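Local coordinates for adhesion G-protein coupled receptor G6 (Danio rerio, PDB 6V55), which probably works as a calcium-binding adhesion receptor in myelination, using its large multidomain extracellular region for cell adhesion, at residues 193-196 and 197-201; 304-308 and 309-313. All coordinates share one frame; numbering follows the deposited sequence.

In the fold
Both contacts are local turns in the chain, in the pentraxin-family part of the extracellular region, and they follow one another in series. Contact 1 (193-201) lies where strand 191-194, at the edge of a five-stranded antiparallel sheet, runs out into a loop. Contact 2 (304-313) follows strand 304-305, which pairs with strand 133-134. Their centres are 29 Å apart and their nearest atoms about 18 Å, too far for any touch. Contact 1 is the more peripheral, its centre 58 Å from that of the chain against 34 Å for contact 2. Neither supplies a ligand to the calcium ion, which is held by E53, D61, D98, S100 and V101 in the CUB region.

Contact 1: 193-196 and 197-201; sequences CSVD and NFLTS. Unlike the reference sequence in segment 197-201: F198 (reference Leu).
Two successive backbone N-H groups converge on one acceptor, the carbonyl oxygen of V195. F198 N makes the better bond to V195 O, at 3.1 Å with an N-H...O angle of 161°. L199 N is 3.3 Å from the same V195 O, and its more bent approach of 133° makes that bond weak. The backbone angles of D196 and N197 are those of a type I beta-turn spanning V195 to F198. An ST turn comes just before it: S194 OG accepts from D196 N at 3.1 Å, a side-chain-to-backbone bond at the point where the chain leaves strand 191-194. This strand borders one sheet of a concanavalin-like beta-sandwich, as expected of the pentraxin family, and C193 ties it covalently to C235. On the inner side, V195 CG2 lies 4.4 Å from L199 CG, a loose apolar approach. Both side chains are buried and reach across the sandwich, V195 to I222 and V224, L199 to F226, while F177 touches both. On the polar side, D196 has CG anti to the backbone N (chi1 -155°), which carries the carboxylate beside T200. There D196 OD2 accepts a weak bond from T200 OG1 at 3.4 Å. Its stronger partner is the backbone N of M184, so OD2 links the turn to the residue just before the neighbouring strand 185-188 as well as to T200. D196 CA also directs its hydrogen at L199 O, 3.3 Å away, a C-H...O contact across the turn. F198 CB sits 3.9 Å from V195 O, while the ring stacks with F231.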
ATOM      1  N   CYS A 193     -43.670 -30.494 -30.734  1.00 42.82           N
ATOM      2  CA  CYS A 193     -44.259 -30.819 -29.441  1.00 45.59           C
ATOM      3  C   CYS A 193     -44.685 -29.504 -28.802  1.00 42.89           C
ATOM      4  O   CYS A 193     -43.840 -28.751 -28.304  1.00 39.34           O
ATOM      5  CB  CYS A 193     -43.260 -31.582 -28.573  1.00 51.68           C
ATOM      6  SG  CYS A 193     -42.590 -33.076 -29.381  1.00 60.93           S
ATOM      7  N   SER A 194     -45.989 -29.215 -28.837  1.00 44.74           N
ATOM      8  CA  SER A 194     -46.490 -27.952 -28.312  1.00 41.13           C
ATOM      9  C   SER A 194     -46.519 -27.991 -26.790  1.00 41.13           C
ATOM     10  O   SER A 194     -46.985 -28.964 -26.186  1.00 39.71           O
ATOM     11  CB  SER A 194     -47.881 -27.647 -28.857  1.00 40.94           C
ATOM     12  OG  SER A 194     -48.634 -26.935 -27.886  1.00 40.70           O
ATOM     13  N   VAL A 195     -45.991 -26.943 -26.170  1.00 43.39           N
ATOM     14  CA  VAL A 195     -46.041 -26.831 -24.719  1.00 44.90           C
ATOM     15  C   VAL A 195     -47.000 -25.709 -24.337  1.00 48.93           C
ATOM     16  O   VAL A 195     -46.880 -25.137 -23.243  1.00 43.55           O
ATOM     17  CB  VAL A 195     -44.643 -26.575 -24.131  1.00 42.53           C
ATOM     18  CG1 VAL A 195     -43.823 -27.842 -24.198  1.00 39.32           C
ATOM     19  CG2 VAL A 195     -43.954 -25.429 -24.848  1.00 37.36           C
ATOM     20  N   ASP A 196     -47.969 -25.405 -25.227  1.00 55.19           N
ATOM     21  CA  ASP A 196     -48.734 -24.162 -25.121  1.00 56.75           C
ATOM     22  C   ASP A 196     -49.700 -24.152 -23.944  1.00 54.59           C
ATOM     23  O   ASP A 196     -49.935 -23.082 -23.371  1.00 49.87           O
ATOM     24  CB  ASP A 196     -49.491 -23.847 -26.414  1.00 60.84           C
ATOM     25  CG  ASP A 196     -49.761 -22.347 -26.568  1.00 66.57           C
ATOM     26  OD1 ASP A 196     -50.887 -21.889 -26.239  1.00 69.40           O
ATOM     27  OD2 ASP A 196     -48.816 -21.618 -26.968  1.00 65.97           O
ATOM     28  N   ASN A 197     -50.174 -25.326 -23.510  1.00 59.25           N
ATOM     29  CA  ASN A 197     -51.043 -25.450 -22.343  1.00 62.46           C
ATOM     30  C   ASN A 197     -50.337 -25.164 -21.022  1.00 60.70           C
ATOM     31  O   ASN A 197     -51.018 -25.087 -19.993  1.00 58.20           O
ATOM     32  CB  ASN A 197     -51.640 -26.859 -22.263  1.00 65.56           C
ATOM     33  CG  ASN A 197     -51.886 -27.469 -23.625  1.00 68.68           C
ATOM     34  OD1 ASN A 197     -50.958 -27.993 -24.262  1.00 67.93           O
ATOM     35  ND2 ASN A 197     -53.145 -27.424 -24.078  1.00 69.64           N
ATOM     36  N   PHE A 198     -48.999 -25.068 -21.000  1.00 62.41           N
ATOM     37  CA  PHE A 198     -48.275 -24.831 -19.757  1.00 60.83           C
ATOM     38  C   PHE A 198     -47.507 -23.514 -19.747  1.00 58.25           C
ATOM     39  O   PHE A 198     -47.017 -23.121 -18.680  1.00 55.67           O
ATOM     40  CB  PHE A 198     -47.288 -25.979 -19.461  1.00 59.46           C
ATOM     41  CG  PHE A 198     -47.849 -27.376 -19.673  1.00 59.92           C
ATOM     42  CD1 PHE A 198     -49.109 -27.749 -19.191  1.00 57.39           C
ATOM     43  CD2 PHE A 198     -47.077 -28.341 -20.315  1.00 59.03           C
ATOM     44  CE1 PHE A 198     -49.592 -29.024 -19.396  1.00 53.81           C
ATOM     45  CE2 PHE A 198     -47.560 -29.629 -20.504  1.00 56.03           C
ATOM     46  CZ  PHE A 198     -48.813 -29.959 -20.047  1.00 55.08           C
ATOM     47  N   LEU A 199     -47.390 -22.843 -20.899  1.00 58.42           N
ATOM     48  CA  LEU A 199     -46.771 -21.529 -21.062  1.00 60.31           C
ATOM     49  C   LEU A 199     -47.122 -21.021 -22.454  1.00 65.30           C
ATOM     50  O   LEU A 199     -47.268 -21.817 -23.378  1.00 71.42           O
ATOM     51  CB  LEU A 199     -45.242 -21.559 -20.926  1.00 63.22           C
ATOM     52  CG  LEU A 199     -44.276 -22.061 -22.001  1.00 66.65           C
ATOM     53  CD1 LEU A 199     -43.928 -20.995 -23.067  1.00 62.40           C
ATOM     54  CD2 LEU A 199     -43.043 -22.608 -21.340  1.00 69.75           C
ATOM     55  N   THR A 200     -47.207 -19.696 -22.616  1.00 63.57           N
ATOM     56  CA  THR A 200     -47.246 -19.116 -23.962  1.00 60.85           C
ATOM     57  C   THR A 200     -46.649 -17.712 -23.942  1.00 56.91           C
ATOM     58  O   THR A 200     -46.225 -17.200 -22.895  1.00 53.81           O
ATOM     59  CB  THR A 200     -48.655 -19.048 -24.551  1.00 62.71           C
ATOM     60  OG1 THR A 200     -48.577 -18.459 -25.858  1.00 64.80           O
ATOM     61  CG2 THR A 200     -49.542 -18.179 -23.659  1.00 61.11           C
ATOM     62  N   SER A 201     -46.662 -17.065 -25.127  1.00 55.47           N
ATOM     63  CA  SER A 201     -45.996 -15.793 -25.423  1.00 54.65           C
ATOM     64  C   SER A 201     -46.645 -14.586 -24.751  1.00 66.89           C
ATOM     65  O   SER A 201     -46.173 -13.468 -24.967  1.00 71.51           O
ATOM     66  CB  SER A 201     -45.985 -15.507 -26.928  1.00 49.20           C
ATOM     67  OG  SER A 201     -45.831 -16.653 -27.727  1.00 45.58           O
TER

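Contact 2: 304-308 and 309-313; sequences WTIPG and SSTQT
The two branches of T311 meet different partners: CG2 lies 3.5 Å from P307 O and 4.1 Å from I306 CG2, forming the closer-packed side of the contact, and OG1 faces G308 O. I306 CG2 is also 4.0 Å from S310 O. With chi1 at 74°, T311 OG1 sits between its own backbone N and carbonyl carbon, which turns the hydroxyl to G308 O for a weak bond of 3.5 Å. T311 N gives G308 O a second weak bond at 3.4 Å. With an alanine in place of T311, both branches go; G308 O is likely to keep just the weak backbone bond among these segments, and a gap would probably open between I306 CG2 and P307 O. The other side is looser: P307, G308 and S309 are exposed, and P307 CB is 4.5 Å from S309 OG. Outside the turn, T311 touches Q120, and Q312 bonds through its backbone to K121, placing this piece beside Q120 and K121. S310 N donates weakly to P307 O at 3.3 Å, one residue out of step with the T311-to-G308 bond; two such overlapping i-to-i+3 bonds, with helical backbone angles at G308 and S309, mark a single turn of 3-10 helix.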
ATOM      1  N   TRP A 304     -18.978 -20.906 -24.016  1.00 34.44           N
ATOM      2  CA  TRP A 304     -19.684 -20.058 -24.978  1.00 34.58           C
ATOM      3  C   TRP A 304     -18.724 -19.157 -25.754  1.00 37.08           C
ATOM      4  O   TRP A 304     -17.606 -18.875 -25.317  1.00 39.59           O
ATOM      5  CB  TRP A 304     -20.722 -19.156 -24.276  1.00 34.20           C
ATOM      6  CG  TRP A 304     -21.855 -19.877 -23.603  1.00 33.48           C
ATOM      7  CD1 TRP A 304     -21.894 -20.349 -22.314  1.00 33.71           C
ATOM      8  CD2 TRP A 304     -23.120 -20.202 -24.183  1.00 30.06           C
ATOM      9  NE1 TRP A 304     -23.107 -20.959 -22.062  1.00 29.82           N
ATOM     10  CE2 TRP A 304     -23.878 -20.876 -23.193  1.00 30.08           C
ATOM     11  CE3 TRP A 304     -23.685 -19.992 -25.443  1.00 29.62           C
ATOM     12  CZ2 TRP A 304     -25.171 -21.330 -23.429  1.00 30.32           C
ATOM     13  CZ3 TRP A 304     -24.963 -20.455 -25.683  1.00 30.71           C
ATOM     14  CH2 TRP A 304     -25.694 -21.122 -24.681  1.00 31.51           C
ATOM     15  N   THR A 305     -19.184 -18.692 -26.920  1.00 38.84           N
ATOM     16  CA  THR A 305     -18.619 -17.513 -27.587  1.00 41.30           C
ATOM     17  C   THR A 305     -19.725 -16.469 -27.645  1.00 48.63           C
ATOM     18  O   THR A 305     -20.556 -16.474 -28.560  1.00 50.23           O
ATOM     19  CB  THR A 305     -18.098 -17.803 -28.991  1.00 37.12           C
ATOM     20  OG1 THR A 305     -19.198 -18.058 -29.877  1.00 44.40           O
ATOM     21  CG2 THR A 305     -17.184 -18.982 -28.973  1.00 28.83           C
ATOM     22  N   ILE A 306     -19.731 -15.582 -26.663  1.00 50.96           N
ATOM     23  CA  ILE A 306     -20.642 -14.450 -26.610  1.00 48.55           C
ATOM     24  C   ILE A 306     -19.781 -13.198 -26.519  1.00 55.42           C
ATOM     25  O   ILE A 306     -18.969 -13.075 -25.594  1.00 56.11           O
ATOM     26  CB  ILE A 306     -21.603 -14.535 -25.414  1.00 43.21           C
ATOM     27  CG1 ILE A 306     -22.479 -15.782 -25.514  1.00 42.27           C
ATOM     28  CG2 ILE A 306     -22.462 -13.283 -25.336  1.00 43.68           C
ATOM     29  CD1 ILE A 306     -23.066 -16.187 -24.185  1.00 40.89           C
ATOM     30  N   PRO A 307     -19.903 -12.258 -27.454  1.00 59.96           N
ATOM     31  CA  PRO A 307     -19.109 -11.024 -27.379  1.00 61.26           C
ATOM     32  C   PRO A 307     -19.557 -10.116 -26.234  1.00 59.85           C
ATOM     33  O   PRO A 307     -20.623 -10.288 -25.629  1.00 53.17           O
ATOM     34  CB  PRO A 307     -19.344 -10.367 -28.746  1.00 61.93           C
ATOM     35  CG  PRO A 307     -19.845 -11.483 -29.640  1.00 62.26           C
ATOM     36  CD  PRO A 307     -20.626 -12.380 -28.734  1.00 61.22           C
ATOM     37  N   GLY A 308     -18.685  -9.143 -25.924  1.00 60.80           N
ATOM     38  CA  GLY A 308     -18.960  -8.155 -24.888  1.00 56.98           C
ATOM     39  C   GLY A 308     -20.093  -7.200 -25.221  1.00 54.09           C
ATOM     40  O   GLY A 308     -20.724  -6.660 -24.302  1.00 51.21           O
ATOM     41  N   SER A 309     -20.401  -7.030 -26.519  1.00 53.92           N
ATOM     42  CA  SER A 309     -21.509  -6.196 -26.979  1.00 56.71           C
ATOM     43  C   SER A 309     -22.877  -6.747 -26.585  1.00 63.72           C
ATOM     44  O   SER A 309     -23.865  -6.007 -26.659  1.00 66.84           O
ATOM     45  CB  SER A 309     -21.463  -6.056 -28.504  1.00 55.94           C
ATOM     46  OG  SER A 309     -20.129  -5.987 -28.975  1.00 56.73           O
ATOM     47  N   SER A 310     -22.969  -8.022 -26.194  1.00 64.39           N
ATOM     48  CA  SER A 310     -24.226  -8.619 -25.762  1.00 62.41           C
ATOM     49  C   SER A 310     -24.136  -9.159 -24.331  1.00 62.03           C
ATOM     50  O   SER A 310     -24.718 -10.198 -24.021  1.00 64.54           O
ATOM     51  CB  SER A 310     -24.655  -9.735 -26.716  1.00 58.21           C
ATOM     52  OG  SER A 310     -24.334  -9.423 -28.062  1.00 54.25           O
ATOM     53  N   THR A 311     -23.397  -8.494 -23.430  1.00 58.18           N
ATOM     54  CA  THR A 311     -23.444  -8.821 -22.002  1.00 58.29           C
ATOM     55  C   THR A 311     -23.747  -7.574 -21.181  1.00 56.95           C
ATOM     56  O   THR A 311     -23.048  -6.565 -21.309  1.00 61.72           O
ATOM     57  CB  THR A 311     -22.135  -9.445 -21.469  1.00 61.86           C
ATOM     58  OG1 THR A 311     -21.113  -8.435 -21.361  1.00 67.12           O
ATOM     59  CG2 THR A 311     -21.652 -10.631 -22.314  1.00 58.89           C
ATOM     60  N   GLN A 312     -24.757  -7.661 -20.311  1.00 55.38           N
ATOM     61  CA  GLN A 312     -25.142  -6.613 -19.375  1.00 55.83           C
ATOM     62  C   GLN A 312     -24.858  -7.068 -17.939  1.00 57.57           C
ATOM     63  O   GLN A 312     -24.122  -8.018 -17.710  1.00 58.37           O
ATOM     64  CB  GLN A 312     -26.608  -6.247 -19.584  1.00 58.10           C
ATOM     65  CG  GLN A 312     -26.833  -5.185 -20.633  1.00 63.17           C
ATOM     66  CD  GLN A 312     -28.221  -4.583 -20.534  1.00 71.30           C
ATOM     67  OE1 GLN A 312     -28.782  -4.121 -21.530  1.00 76.42           O
ATOM     68  NE2 GLN A 312     -28.794  -4.601 -19.329  1.00 71.79           N
ATOM     69  N   THR A 313     -25.395  -6.344 -16.958  1.00 59.80           N
ATOM     70  CA  THR A 313     -25.266  -6.697 -15.545  1.00 61.10           C
ATOM     71  C   THR A 313     -26.578  -6.293 -14.873  1.00 61.72           C
ATOM     72  O   THR A 313     -27.281  -5.398 -15.365  1.00 59.70           O
ATOM     73  CB  THR A 313     -24.037  -6.014 -14.870  1.00 60.55           C
ATOM     74  OG1 THR A 313     -22.943  -5.898 -15.793  1.00 58.60           O
ATOM     75  CG2 THR A 313     -23.535  -6.791 -13.641  1.00 56.52           C
TER